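Local coordinates for putative lipoprotein (Campylobacter jejuni subsp. jejuni, PDB 4GIO), which is a putative lipoprotein of unknown function, built as a variant of the immunoglobulin fold and probably held at a membrane by its lipid, at residues A[40-45]-A[99-104]; A[49-54]-A[76-81]; A[54-59]-A[87-92]; A[66-71]-A[93-98]. All coordinates share one frame; numbering follows the deposited sequence.

Interaction 1 (A[40-45]-A[99-104]); sequences FEVILR and FRLEIK
Phe-40 and Phe-99 lie flat against each other where two beta sheets face across the core, a worked example of how an immunoglobulin-like sandwich closes. The ring planes differ by 7° and the centroids are 3.7 Å apart, a face-to-face stack in which CD2 of Phe-40 comes within 3.4 Å of CG of Phe-99. Both rings take the rotamer with CG between the backbone N and the carbonyl carbon (chi1 near 70° in both); on CB atoms that already point across, this shared torsion lets the rings lie nearly parallel. The CB of Phe-40 also sits over the Phe-99 face, 3.9 Å from its centroid, adding a CH-pi contact to the stack.

Farther along, the strands cross at 32° and their backbones draw apart, from 8.0 Å between the CA atoms of Phe-40 and Phe-99 to 10.7 Å between those of Leu-44 and Ile-103. CG2 of Val-42 meets CD2 of Leu-101 tip to tip at 3.8 Å, and beyond it Leu-44 and Ile-103 slide past each other with CD2 and CD1 4.1 Å apart. Glu-41 and Arg-100 point away, to the more exposed outer faces. With purely apolar groups meeting, dispersion and the exclusion of water hold the sheets here, the flat ring pair giving the closest fit and the aliphatic tips a looser one.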
loop_
_atom_site.group_PDB
_atom_site.type_symbol
_atom_site.label_atom_id
_atom_site.label_comp_id
_atom_site.label_asym_id
_atom_site.label_seq_id
_atom_site.Cartn_x
_atom_site.Cartn_y
_atom_site.Cartn_z
ATOM N N PHE A 40 -3.724 -3.210 -6.265
ATOM C CA PHE A 40 -2.422 -3.704 -5.814
ATOM C C PHE A 40 -2.600 -4.555 -4.588
ATOM O O PHE A 40 -3.619 -4.418 -3.871
ATOM C CB PHE A 40 -1.370 -2.585 -5.640
ATOM C CG PHE A 40 -1.623 -1.642 -4.485
ATOM C CD1 PHE A 40 -1.298 -2.015 -3.167
ATOM C CD2 PHE A 40 -2.180 -0.364 -4.712
ATOM C CE1 PHE A 40 -1.507 -1.136 -2.100
ATOM C CE2 PHE A 40 -2.407 0.579 -3.629
ATOM C CZ PHE A 40 -2.040 0.166 -2.313
ATOM N N GLU A 41 -1.612 -5.436 -4.338
ATOM C CA GLU A 41 -1.612 -6.311 -3.133
ATOM C C GLU A 41 -0.248 -6.249 -2.529
ATOM O O GLU A 41 0.743 -6.393 -3.256
ATOM C CB GLU A 41 -1.866 -7.776 -3.475
ATOM C CG GLU A 41 -3.326 -8.089 -3.689
ATOM C CD GLU A 41 -3.603 -9.566 -4.158
ATOM O OE1 GLU A 41 -4.780 -9.846 -4.572
ATOM O OE2 GLU A 41 -2.666 -10.425 -4.098
ATOM N N VAL A 42 -0.176 -5.959 -1.240
ATOM C CA VAL A 42 1.122 -5.896 -0.572
ATOM C C VAL A 42 1.014 -6.968 0.520
ATOM O O VAL A 42 0.030 -7.004 1.248
ATOM C CB VAL A 42 1.398 -4.515 -0.003
ATOM C CG1 VAL A 42 2.754 -4.453 0.815
ATOM C CG2 VAL A 42 1.410 -3.425 -1.142
ATOM N N ILE A 43 2.012 -7.841 0.625
ATOM C CA ILE A 43 1.977 -8.867 1.655
ATOM C C ILE A 43 2.956 -8.405 2.753
ATOM O O ILE A 43 4.104 -8.044 2.465
ATOM C CB ILE A 43 2.377 -10.245 1.114
ATOM C CG1 ILE A 43 1.379 -10.667 0.041
ATOM C CG2 ILE A 43 2.403 -11.306 2.307
ATOM C CD1 ILE A 43 1.777 -11.890 -0.732
ATOM N N LEU A 44 2.464 -8.413 3.992
ATOM C CA LEU A 44 3.221 -7.962 5.159
ATOM C C LEU A 44 3.386 -9.147 6.118
ATOM O O LEU A 44 2.509 -10.014 6.173
ATOM C CB LEU A 44 2.485 -6.824 5.871
ATOM C CG LEU A 44 2.162 -5.606 4.958
ATOM C CD1 LEU A 44 1.272 -4.640 5.641
ATOM C CD2 LEU A 44 3.430 -4.848 4.471
ATOM N N ARG A 45 4.519 -9.211 6.811
ATOM C CA ARG A 45 4.647 -10.120 7.984
ATOM C C ARG A 45 5.711 -9.724 8.992
ATOM O O ARG A 45 6.777 -9.184 8.644
ATOM C CB ARG A 45 4.765 -11.628 7.697
ATOM C CG ARG A 45 5.345 -12.034 6.420
ATOM C CD ARG A 45 5.908 -13.525 6.525
ATOM N NE ARG A 45 5.037 -14.604 6.070
ATOM C CZ ARG A 45 4.358 -15.395 6.900
ATOM N NH1 ARG A 45 3.610 -16.357 6.427
ATOM N NH2 ARG A 45 4.434 -15.199 8.204
ATOM N N PHE A 99 1.234 3.164 -7.856
ATOM C CA PHE A 99 0.812 3.617 -6.512
ATOM C C PHE A 99 2.076 3.837 -5.653
ATOM O O PHE A 99 3.147 3.395 -6.001
ATOM C CB PHE A 99 -0.078 2.545 -5.844
ATOM C CG PHE A 99 0.703 1.273 -5.413
ATOM C CD1 PHE A 99 1.002 0.280 -6.338
ATOM C CD2 PHE A 99 1.119 1.082 -4.086
ATOM C CE1 PHE A 99 1.698 -0.900 -5.994
ATOM C CE2 PHE A 99 1.821 -0.127 -3.695
ATOM C CZ PHE A 99 2.128 -1.100 -4.653
ATOM N N ARG A 100 1.908 4.545 -4.560
ATOM C CA ARG A 100 2.945 4.685 -3.528
ATOM C C ARG A 100 2.279 4.419 -2.183
ATOM O O ARG A 100 1.190 4.889 -1.940
ATOM C CB ARG A 100 3.518 6.073 -3.541
ATOM C CG ARG A 100 4.768 6.255 -2.703
ATOM C CD ARG A 100 5.421 7.676 -2.939
ATOM N NE ARG A 100 6.197 7.584 -4.193
ATOM C CZ ARG A 100 6.010 8.324 -5.285
ATOM N NH1 ARG A 100 5.138 9.321 -5.302
ATOM N NH2 ARG A 100 6.749 8.063 -6.358
ATOM N N LEU A 101 2.931 3.634 -1.326
ATOM C CA LEU A 101 2.346 3.233 -0.072
ATOM C C LEU A 101 3.272 3.642 1.066
ATOM O O LEU A 101 4.398 3.186 1.110
ATOM C CB LEU A 101 2.066 1.721 -0.041
ATOM C CG LEU A 101 1.594 1.125 1.297
ATOM C CD1 LEU A 101 0.205 1.684 1.724
ATOM C CD2 LEU A 101 1.473 -0.417 1.208
ATOM N N GLU A 102 2.811 4.495 1.965
ATOM C CA GLU A 102 3.626 4.778 3.146
ATOM C C GLU A 102 3.140 3.926 4.342
ATOM O O GLU A 102 1.956 3.778 4.525
ATOM C CB GLU A 102 3.461 6.257 3.541
ATOM C CG GLU A 102 3.958 7.198 2.499
ATOM C CD GLU A 102 3.658 8.666 2.874
ATOM O OE1 GLU A 102 3.145 8.898 3.969
ATOM O OE2 GLU A 102 3.981 9.586 2.111
ATOM N N ILE A 103 4.045 3.386 5.123
ATOM C CA ILE A 103 3.704 2.644 6.319
ATOM C C ILE A 103 4.576 3.089 7.487
ATOM O O ILE A 103 5.755 3.167 7.382
ATOM C CB ILE A 103 3.853 1.103 6.152
ATOM C CG1 ILE A 103 3.223 0.626 4.884
ATOM C CG2 ILE A 103 3.237 0.334 7.320
ATOM C CD1 ILE A 103 3.482 -0.754 4.587
ATOM N N LYS A 104 3.930 3.399 8.582
ATOM C CA LYS A 104 4.680 3.784 9.802
ATOM C C LYS A 104 4.092 3.040 10.984
ATOM O O LYS A 104 2.956 2.589 10.904
ATOM C CB LYS A 104 4.535 5.267 10.057
ATOM C CG LYS A 104 3.068 5.756 10.138
ATOM C CD LYS A 104 2.980 7.228 10.603
ATOM C CE LYS A 104 1.514 7.803 10.502
ATOM N NZ LYS A 104 1.523 9.313 10.349
#

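Interaction 2 (A[49-54]-A[76-81]); sequences AKDVIY and ALRIPA
An antiparallel strand pair at the edge of the four-stranded sheet joins 50-54 to 76-79, and its ladder is regular. Lys-50 and Ile-79 form one hydrogen-bonded pair, with Lys-50 N to Ile-79 O and Ile-79 N to Lys-50 O both at 2.8 Å. Val-52 and Leu-77 form the next, and the bond from Val-52 N to Leu-77 O is nearly straight at 172°. Just past the ladder, the CA of Ala-49 makes a CA-H...O contact of 3.1 Å with Ile-79 O.

In this immunoglobulin-like sandwich the two faces of the pair differ in character. Val-52, Leu-77 and Ile-79 line the inner one: Val-52 and Leu-77 lie side by side, pointing the same way, while CG2 of Val-52 also reaches CD1 of Ile-79 at 4.0 Å. The CB of Leu-77 touches the edge of the Tyr-54 ring, 3.9 Å from CE2, and Leu-44 of the facing sheet packs on Leu-77 and Ile-79.

On the outer face Asp-51 meets Arg-78 across a non-hydrogen-bonded pair. The arginine chain bends at chi2 (85°), bringing NH1 to OD2 of Asp-51 in a salt bridge of 2.9 Å whose hydrogen bond is weak, bent to 127° at the hydrogen.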
loop_
_atom_site.group_PDB
_atom_site.type_symbol
_atom_site.label_atom_id
_atom_site.label_comp_id
_atom_site.label_asym_id
_atom_site.label_seq_id
_atom_site.Cartn_x
_atom_site.Cartn_y
_atom_site.Cartn_z
ATOM N N ALA A 49 3.412 -8.940 16.863
ATOM C CA ALA A 49 2.222 -8.208 16.493
ATOM C C ALA A 49 2.555 -6.696 16.424
ATOM O O ALA A 49 3.253 -6.169 17.268
ATOM C CB ALA A 49 1.130 -8.481 17.512
ATOM N N LYS A 50 2.102 -6.013 15.385
ATOM C CA LYS A 50 2.405 -4.584 15.257
ATOM C C LYS A 50 1.152 -3.857 14.805
ATOM O O LYS A 50 0.429 -4.385 13.951
ATOM C CB LYS A 50 3.393 -4.383 14.115
ATOM C CG LYS A 50 4.784 -4.038 14.516
ATOM C CD LYS A 50 5.647 -5.217 14.166
ATOM C CE LYS A 50 7.078 -4.841 13.869
ATOM N NZ LYS A 50 7.745 -4.413 15.130
ATOM N N ASP A 51 0.940 -2.648 15.315
ATOM C CA ASP A 51 -0.104 -1.809 14.782
ATOM C C ASP A 51 0.638 -0.793 13.900
ATOM O O ASP A 51 1.600 -0.151 14.325
ATOM C CB ASP A 51 -0.928 -1.092 15.860
ATOM C CG ASP A 51 -1.911 -2.033 16.591
ATOM O OD1 ASP A 51 -2.597 -2.872 15.945
ATOM O OD2 ASP A 51 -1.932 -1.984 17.826
ATOM N N VAL A 52 0.180 -0.693 12.670
ATOM C CA VAL A 52 0.720 0.291 11.764
ATOM C C VAL A 52 -0.320 1.188 11.157
ATOM O O VAL A 52 -1.535 0.915 11.218
ATOM C CB VAL A 52 1.531 -0.393 10.636
ATOM C CG1 VAL A 52 2.565 -1.263 11.276
ATOM C CG2 VAL A 52 0.596 -1.181 9.709
ATOM N N ILE A 53 0.167 2.289 10.576
ATOM C CA ILE A 53 -0.728 3.244 9.926
ATOM C C ILE A 53 -0.229 3.412 8.506
ATOM O O ILE A 53 0.936 3.663 8.315
ATOM C CB ILE A 53 -0.778 4.605 10.676
ATOM C CG1 ILE A 53 -1.643 4.473 11.955
ATOM C CG2 ILE A 53 -1.313 5.724 9.740
ATOM C CD1 ILE A 53 -1.312 5.560 12.991
ATOM N N TYR A 54 -1.091 3.213 7.510
ATOM C CA TYR A 54 -0.657 3.351 6.097
ATOM C C TYR A 54 -1.383 4.472 5.306
ATOM O O TYR A 54 -2.511 4.890 5.677
ATOM C CB TYR A 54 -0.773 2.029 5.384
ATOM C CG TYR A 54 -2.137 1.541 5.111
ATOM C CD1 TYR A 54 -2.816 1.934 3.977
ATOM C CD2 TYR A 54 -2.787 0.648 6.010
ATOM C CE1 TYR A 54 -4.127 1.443 3.721
ATOM C CE2 TYR A 54 -4.051 0.122 5.750
ATOM C CZ TYR A 54 -4.715 0.528 4.615
ATOM O OH TYR A 54 -5.950 0.094 4.352
ATOM N N ALA A 76 -5.522 2.593 9.873
ATOM C CA ALA A 76 -4.809 1.701 10.812
ATOM C C ALA A 76 -4.904 0.294 10.338
ATOM O O ALA A 76 -5.899 -0.125 9.677
ATOM C CB ALA A 76 -5.411 1.805 12.245
ATOM N N LEU A 77 -3.874 -0.478 10.675
ATOM C CA LEU A 77 -3.861 -1.855 10.292
ATOM C C LEU A 77 -3.134 -2.620 11.364
ATOM O O LEU A 77 -2.039 -2.217 11.793
ATOM C CB LEU A 77 -3.195 -2.050 8.936
ATOM C CG LEU A 77 -2.896 -3.486 8.487
ATOM C CD1 LEU A 77 -4.184 -4.305 8.147
ATOM C CD2 LEU A 77 -1.931 -3.504 7.242
ATOM N N ARG A 78 -3.759 -3.727 11.800
ATOM C CA ARG A 78 -3.165 -4.643 12.761
ATOM C C ARG A 78 -2.426 -5.777 12.035
ATOM O O ARG A 78 -3.013 -6.495 11.219
ATOM C CB ARG A 78 -4.240 -5.257 13.653
ATOM C CG ARG A 78 -3.671 -6.291 14.618
ATOM C CD ARG A 78 -3.166 -5.591 15.851
ATOM N NE ARG A 78 -2.724 -6.530 16.881
ATOM C CZ ARG A 78 -2.143 -6.168 18.020
ATOM N NH1 ARG A 78 -1.926 -4.893 18.294
ATOM N NH2 ARG A 78 -1.775 -7.088 18.896
ATOM N N ILE A 79 -1.138 -5.940 12.299
ATOM C CA ILE A 79 -0.388 -7.099 11.754
ATOM C C ILE A 79 -0.185 -8.103 12.928
ATOM O O ILE A 79 0.584 -7.804 13.866
ATOM C CB ILE A 79 0.967 -6.649 11.167
ATOM C CG1 ILE A 79 0.715 -5.607 10.040
ATOM C CG2 ILE A 79 1.703 -7.789 10.556
ATOM C CD1 ILE A 79 1.982 -4.930 9.642
ATOM N N PRO A 80 -0.946 -9.216 12.939
ATOM C CA PRO A 80 -0.809 -10.266 14.018
ATOM C C PRO A 80 0.543 -10.941 13.970
ATOM O O PRO A 80 1.143 -11.042 12.916
ATOM C CB PRO A 80 -1.919 -11.288 13.678
ATOM C CG PRO A 80 -2.961 -10.490 12.917
ATOM C CD PRO A 80 -2.100 -9.513 12.065
ATOM N N ALA A 81 1.050 -11.348 15.128
ATOM C CA ALA A 81 2.293 -12.084 15.169
ATOM C C ALA A 81 2.407 -13.312 14.201
ATOM O O ALA A 81 1.599 -14.213 14.220
ATOM C CB ALA A 81 2.636 -12.475 16.671
#

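Interaction 3 (A[54-59]-A[87-92]); sequences YKVDWL and LRKLAS
Tyr-54 reaches from strand 54-59 to strand 87-90 of the opposite sheet and meets two side chains in two ways. Over one face of its ring stands CD2 of Leu-87, a CH-pi contact 4.0 Å from the centroid and only 3° off the ring normal, while CD1 of the same leucine lies 3.7 Å from CZ. At the ring edge and near its plane, NZ of Lys-89 gives a hydrogen bond of 2.8 Å to the phenol OH. The lysine chain folds at chi2 and chi3 (-55° and -88°), which turns its amino group back to the tyrosine, and Glu-72 supplies a salt bridge to the same nitrogen.

Val-56 makes a lighter contact, its CG2 4.3 Å from CG of Lys-89. Its other methyl, CG1, packs on one face of the Trp-58 ring.

The opposite face of that indole receives Ala-91, whose CB lies over the six-membered ring, 3.8 Å from its centroid. CH2 of the ring approaches the Ala-91 backbone N at 3.4 Å, and CB of Lys-89 lies 4.0 Å from the same CH2. The Phe-40 ring also meets the indole, its plane inclined to it by an intermediate angle.

The lysine thus serves both environments: its aliphatic part packs against Val-56 and Trp-58, while its ammonium end is held by a phenol and a carboxylate, an arrangement that probably stabilises its positive charge.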
loop_
_atom_site.group_PDB
_atom_site.type_symbol
_atom_site.label_atom_id
_atom_site.label_comp_id
_atom_site.label_asym_id
_atom_site.label_seq_id
_atom_site.Cartn_x
_atom_site.Cartn_y
_atom_site.Cartn_z
ATOM N N TYR A 54 -1.091 3.213 7.510
ATOM C CA TYR A 54 -0.657 3.351 6.097
ATOM C C TYR A 54 -1.383 4.472 5.306
ATOM O O TYR A 54 -2.511 4.890 5.677
ATOM C CB TYR A 54 -0.773 2.029 5.384
ATOM C CG TYR A 54 -2.137 1.541 5.111
ATOM C CD1 TYR A 54 -2.816 1.934 3.977
ATOM C CD2 TYR A 54 -2.787 0.648 6.010
ATOM C CE1 TYR A 54 -4.127 1.443 3.721
ATOM C CE2 TYR A 54 -4.051 0.122 5.750
ATOM C CZ TYR A 54 -4.715 0.528 4.615
ATOM O OH TYR A 54 -5.950 0.094 4.352
ATOM N N LYS A 55 -0.731 4.930 4.226
ATOM C CA LYS A 55 -1.318 5.951 3.380
ATOM C C LYS A 55 -1.042 5.631 1.928
ATOM O O LYS A 55 0.086 5.358 1.586
ATOM C CB LYS A 55 -0.716 7.315 3.706
ATOM C CG LYS A 55 -1.444 8.483 2.934
ATOM C CD LYS A 55 -2.822 8.792 3.494
ATOM C CE LYS A 55 -3.371 10.124 2.924
ATOM N NZ LYS A 55 -3.983 9.909 1.606
ATOM N N VAL A 56 -2.042 5.722 1.061
ATOM C CA VAL A 56 -1.907 5.412 -0.366
ATOM C C VAL A 56 -1.936 6.686 -1.221
ATOM O O VAL A 56 -2.802 7.536 -1.004
ATOM C CB VAL A 56 -3.048 4.518 -0.840
ATOM C CG1 VAL A 56 -2.802 4.133 -2.346
ATOM C CG2 VAL A 56 -3.108 3.239 0.057
ATOM N N ASP A 57 -0.965 6.822 -2.118
ATOM C CA ASP A 57 -1.061 7.805 -3.245
ATOM C C ASP A 57 -1.225 7.007 -4.549
ATOM O O ASP A 57 -0.547 5.990 -4.725
ATOM C CB ASP A 57 0.211 8.642 -3.372
ATOM C CG ASP A 57 0.259 9.788 -2.373
ATOM O OD1 ASP A 57 -0.800 10.476 -2.187
ATOM O OD2 ASP A 57 1.349 9.966 -1.756
ATOM N N TRP A 58 -2.153 7.408 -5.411
ATOM C CA TRP A 58 -2.258 6.784 -6.758
ATOM C C TRP A 58 -1.487 7.598 -7.706
ATOM O O TRP A 58 -1.548 8.786 -7.629
ATOM C CB TRP A 58 -3.724 6.779 -7.199
ATOM C CG TRP A 58 -4.555 5.894 -6.197
ATOM C CD1 TRP A 58 -5.431 6.327 -5.248
ATOM C CD2 TRP A 58 -4.550 4.477 -6.126
ATOM N NE1 TRP A 58 -5.964 5.256 -4.541
ATOM C CE2 TRP A 58 -5.482 4.102 -5.088
ATOM C CE3 TRP A 58 -3.891 3.482 -6.843
ATOM C CZ2 TRP A 58 -5.714 2.784 -4.739
ATOM C CZ3 TRP A 58 -4.127 2.139 -6.493
ATOM C CH2 TRP A 58 -5.082 1.809 -5.481
ATOM N N LEU A 59 -0.759 6.950 -8.604
ATOM C CA LEU A 59 0.111 7.616 -9.580
ATOM C C LEU A 59 -0.411 7.406 -11.017
ATOM O O LEU A 59 -0.889 6.290 -11.343
ATOM C CB LEU A 59 1.525 7.050 -9.502
ATOM C CG LEU A 59 2.228 7.082 -8.108
ATOM C CD1 LEU A 59 3.647 6.545 -8.233
ATOM C CD2 LEU A 59 2.122 8.487 -7.515
ATOM N N LEU A 87 -2.511 -6.814 2.105
ATOM C CA LEU A 87 -3.148 -5.482 1.986
ATOM C C LEU A 87 -3.528 -5.290 0.494
ATOM O O LEU A 87 -2.656 -5.243 -0.410
ATOM C CB LEU A 87 -2.206 -4.360 2.509
ATOM C CG LEU A 87 -2.749 -2.934 2.391
ATOM C CD1 LEU A 87 -4.052 -2.761 3.154
ATOM C CD2 LEU A 87 -1.702 -1.867 2.773
ATOM N N ARG A 88 -4.816 -5.206 0.251
ATOM C CA ARG A 88 -5.321 -5.118 -1.107
ATOM C C ARG A 88 -6.101 -3.821 -1.366
ATOM O O ARG A 88 -7.030 -3.504 -0.619
ATOM C CB ARG A 88 -6.177 -6.371 -1.368
ATOM C CG ARG A 88 -6.671 -6.474 -2.817
ATOM C CD ARG A 88 -6.956 -7.952 -3.243
ATOM N NE ARG A 88 -8.152 -8.524 -2.619
ATOM C CZ ARG A 88 -8.149 -9.317 -1.546
ATOM N NH1 ARG A 88 -7.003 -9.653 -0.941
ATOM N NH2 ARG A 88 -9.309 -9.758 -1.075
ATOM N N LYS A 89 -5.711 -3.031 -2.377
ATOM C CA LYS A 89 -6.398 -1.750 -2.598
ATOM C C LYS A 89 -6.746 -1.589 -4.038
ATOM O O LYS A 89 -6.052 -2.079 -4.892
ATOM C CB LYS A 89 -5.499 -0.533 -2.249
ATOM C CG LYS A 89 -5.052 -0.499 -0.789
ATOM C CD LYS A 89 -6.156 -0.545 0.174
ATOM C CE LYS A 89 -6.788 0.714 0.608
ATOM N NZ LYS A 89 -7.438 0.512 2.002
ATOM N N LEU A 90 -7.796 -0.835 -4.307
ATOM C CA LEU A 90 -8.301 -0.758 -5.653
ATOM C C LEU A 90 -8.476 0.712 -6.010
ATOM O O LEU A 90 -9.121 1.456 -5.276
ATOM C CB LEU A 90 -9.659 -1.480 -5.658
ATOM C CG LEU A 90 -10.607 -1.276 -6.867
ATOM C CD1 LEU A 90 -9.963 -1.842 -8.072
ATOM C CD2 LEU A 90 -11.903 -2.036 -6.582
ATOM N N ALA A 91 -7.931 1.127 -7.127
ATOM C CA ALA A 91 -8.111 2.537 -7.502
ATOM C C ALA A 91 -9.576 2.850 -7.844
ATOM O O ALA A 91 -10.308 1.954 -8.265
ATOM C CB ALA A 91 -7.266 2.820 -8.672
ATOM N N SER A 92 -9.964 4.129 -7.735
ATOM C CA SER A 92 -11.330 4.593 -8.047
ATOM C C SER A 92 -11.290 5.404 -9.344
ATOM O O SER A 92 -12.321 5.820 -9.849
ATOM C CB SER A 92 -11.948 5.411 -6.882
ATOM O OG SER A 92 -11.122 6.563 -6.652
#

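Interaction 4 (A[66-71]-A[93-98]); sequences LRDVLN and DTRAND
OD1 of Asp-68 accepts from both terminal nitrogens of Arg-95, NH1 and NH2, each at 3.2 Å. The grip is end-on but lopsided: NH1 uses the syn lone pair of OD1, whereas NH2 meets that oxygen from above the carboxylate plane, the two flat groups standing 87° apart.

Asp-93 takes the arginine side-on within its own loop, one nitrogen to each oxygen, though both come from out of the carboxylate plane. NH2 of Arg-95 reaches OD2 of Asp-93 at 2.8 Å, and NE reaches OD1 at 3.0 Å. The same OD1 takes the backbone N of Arg-95 at 2.9 Å, an Asx turn that rides on the type I beta turn from Asp-93 to Ala-96. The bend at chi3 (-64°) brings the guanidinium back to the aspartate that opens its own turn.

Apolar groups pack beside this network. CD2 of Leu-66 lies over one face of the guanidinium, 3.6 Å from NH1, while its CD1 is 4.0 Å from CB of Ala-96. CG1 of Val-69 rests 3.6 Å from CB of Asp-93.

Two aspartates share one arginine at the end of the sandwich, and their negative charges, 5.7 Å apart between Asp-68 OD1 and Asp-93 OD2, are probably offset by it across the two loops.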
loop_
_atom_site.group_PDB
_atom_site.type_symbol
_atom_site.label_atom_id
_atom_site.label_comp_id
_atom_site.label_asym_id
_atom_site.label_seq_id
_atom_site.Cartn_x
_atom_site.Cartn_y
_atom_site.Cartn_z
ATOM N N LEU A 66 -1.878 11.518 -8.626
ATOM C CA LEU A 66 -3.212 11.941 -8.984
ATOM C C LEU A 66 -3.811 12.682 -7.776
ATOM O O LEU A 66 -4.139 12.073 -6.739
ATOM C CB LEU A 66 -4.122 10.760 -9.359
ATOM C CG LEU A 66 -3.841 10.085 -10.685
ATOM C CD1 LEU A 66 -4.589 8.777 -10.705
ATOM C CD2 LEU A 66 -4.264 11.029 -11.902
ATOM N N ARG A 67 -3.969 13.991 -7.915
ATOM C CA ARG A 67 -4.364 14.814 -6.796
ATOM C C ARG A 67 -5.805 15.154 -6.850
ATOM O O ARG A 67 -6.293 15.725 -5.892
ATOM C CB ARG A 67 -3.520 16.108 -6.765
ATOM C CG ARG A 67 -2.055 15.861 -6.395
ATOM C CD ARG A 67 -1.083 17.109 -6.507
ATOM N NE ARG A 67 0.282 16.595 -6.732
ATOM C CZ ARG A 67 1.146 16.305 -5.767
ATOM N NH1 ARG A 67 0.790 16.477 -4.503
ATOM N NH2 ARG A 67 2.324 15.746 -6.040
ATOM N N ASP A 68 -6.500 14.829 -7.946
ATOM C CA ASP A 68 -7.923 15.114 -8.058
ATOM C C ASP A 68 -8.831 13.882 -7.921
ATOM O O ASP A 68 -9.954 13.929 -8.350
ATOM C CB ASP A 68 -8.249 15.899 -9.356
ATOM C CG ASP A 68 -7.948 15.094 -10.605
ATOM O OD1 ASP A 68 -7.016 14.240 -10.567
ATOM O OD2 ASP A 68 -8.672 15.265 -11.616
ATOM N N VAL A 69 -8.379 12.826 -7.235
ATOM C CA VAL A 69 -9.181 11.590 -7.024
ATOM C C VAL A 69 -9.530 11.565 -5.539
ATOM O O VAL A 69 -8.890 12.249 -4.796
ATOM C CB VAL A 69 -8.355 10.302 -7.387
ATOM C CG1 VAL A 69 -7.968 10.288 -8.840
ATOM C CG2 VAL A 69 -7.073 10.225 -6.468
ATOM N N LEU A 70 -10.582 10.859 -5.109
ATOM C CA LEU A 70 -10.977 10.829 -3.704
ATOM C C LEU A 70 -9.866 10.082 -2.967
ATOM O O LEU A 70 -9.554 8.952 -3.309
ATOM C CB LEU A 70 -12.293 10.065 -3.499
ATOM C CG LEU A 70 -13.611 10.823 -3.580
ATOM C CD1 LEU A 70 -14.821 9.931 -3.254
ATOM C CD2 LEU A 70 -13.634 12.083 -2.703
ATOM N N ASN A 71 -9.205 10.726 -2.029
ATOM C CA ASN A 71 -8.221 9.950 -1.297
ATOM C C ASN A 71 -8.759 9.508 0.037
ATOM O O ASN A 71 -9.559 10.196 0.684
ATOM C CB ASN A 71 -6.860 10.660 -1.177
ATOM C CG ASN A 71 -6.201 10.862 -2.541
ATOM O OD1 ASN A 71 -5.759 9.879 -3.199
ATOM N ND2 ASN A 71 -6.206 12.117 -3.010
ATOM N N ASP A 93 -10.118 5.491 -9.986
ATOM C CA ASP A 93 -10.007 6.291 -11.170
ATOM C C ASP A 93 -9.192 5.484 -12.167
ATOM O O ASP A 93 -8.147 4.937 -11.793
ATOM C CB ASP A 93 -9.333 7.638 -10.825
ATOM C CG ASP A 93 -9.383 8.650 -11.979
ATOM O OD1 ASP A 93 -8.764 8.401 -12.998
ATOM O OD2 ASP A 93 -10.084 9.669 -11.853
ATOM N N THR A 94 -9.633 5.428 -13.445
ATOM C CA THR A 94 -8.923 4.664 -14.451
ATOM C C THR A 94 -7.540 5.214 -14.852
ATOM O O THR A 94 -6.758 4.479 -15.360
ATOM C CB THR A 94 -9.757 4.427 -15.772
ATOM O OG1 THR A 94 -10.174 5.688 -16.260
ATOM C CG2 THR A 94 -10.972 3.532 -15.541
ATOM N N ARG A 95 -7.239 6.480 -14.564
ATOM C CA ARG A 95 -5.931 7.065 -14.820
ATOM C C ARG A 95 -4.826 6.537 -13.910
ATOM O O ARG A 95 -3.620 6.673 -14.244
ATOM C CB ARG A 95 -5.984 8.582 -14.651
ATOM C CG ARG A 95 -6.684 9.334 -15.769
ATOM C CD ARG A 95 -6.831 10.792 -15.390
ATOM N NE ARG A 95 -7.699 10.923 -14.205
ATOM C CZ ARG A 95 -7.661 11.953 -13.358
ATOM N NH1 ARG A 95 -6.825 12.984 -13.558
ATOM N NH2 ARG A 95 -8.466 11.968 -12.309
ATOM N N ALA A 96 -5.188 5.864 -12.803
ATOM C CA ALA A 96 -4.164 5.253 -11.911
ATOM C C ALA A 96 -3.444 4.101 -12.627
ATOM O O ALA A 96 -4.100 3.123 -13.079
ATOM C CB ALA A 96 -4.853 4.784 -10.595
ATOM N N ASN A 97 -2.119 4.175 -12.714
ATOM C CA ASN A 97 -1.305 3.091 -13.333
ATOM C C ASN A 97 -0.212 2.592 -12.398
ATOM O O ASN A 97 0.454 1.618 -12.690
ATOM C CB ASN A 97 -0.624 3.558 -14.646
ATOM C CG ASN A 97 -1.644 3.715 -15.853
ATOM O OD1 ASN A 97 -1.344 4.459 -16.809
ATOM N ND2 ASN A 97 -2.857 3.108 -15.755
ATOM N N ASP A 98 0.007 3.297 -11.288
ATOM C CA ASP A 98 0.948 2.839 -10.281
ATOM C C ASP A 98 0.493 3.420 -8.918
ATOM O O ASP A 98 -0.541 4.098 -8.832
ATOM C CB ASP A 98 2.353 3.304 -10.688
ATOM C CG ASP A 98 3.496 2.546 -9.915
ATOM O OD1 ASP A 98 3.211 1.566 -9.136
ATOM O OD2 ASP A 98 4.677 3.017 -10.054
#

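How the interactions relate
The chemistry of the four contacts varies with their place in the sandwich. Interaction 1 is wholly buried near the centre of the chain and purely apolar; interaction 3 joins the same two sheets through other strands, but is only partly buried and includes a lysine-phenol hydrogen bond. Interaction 2 works within one sheet and relies chiefly on backbone bonds, with one salt bridge on its outer face, whereas interaction 4, between loops, rests largely on charge. Strand 50-59 serves interactions 2 and 3, which share Tyr-54, and interaction 3 meets interaction 4 where Leu-59 bonds the bulge at Asn-97 and Asp-98. Interactions 2 and 4, their centres about 26 Å apart, lie on opposite sides of the chain's centre.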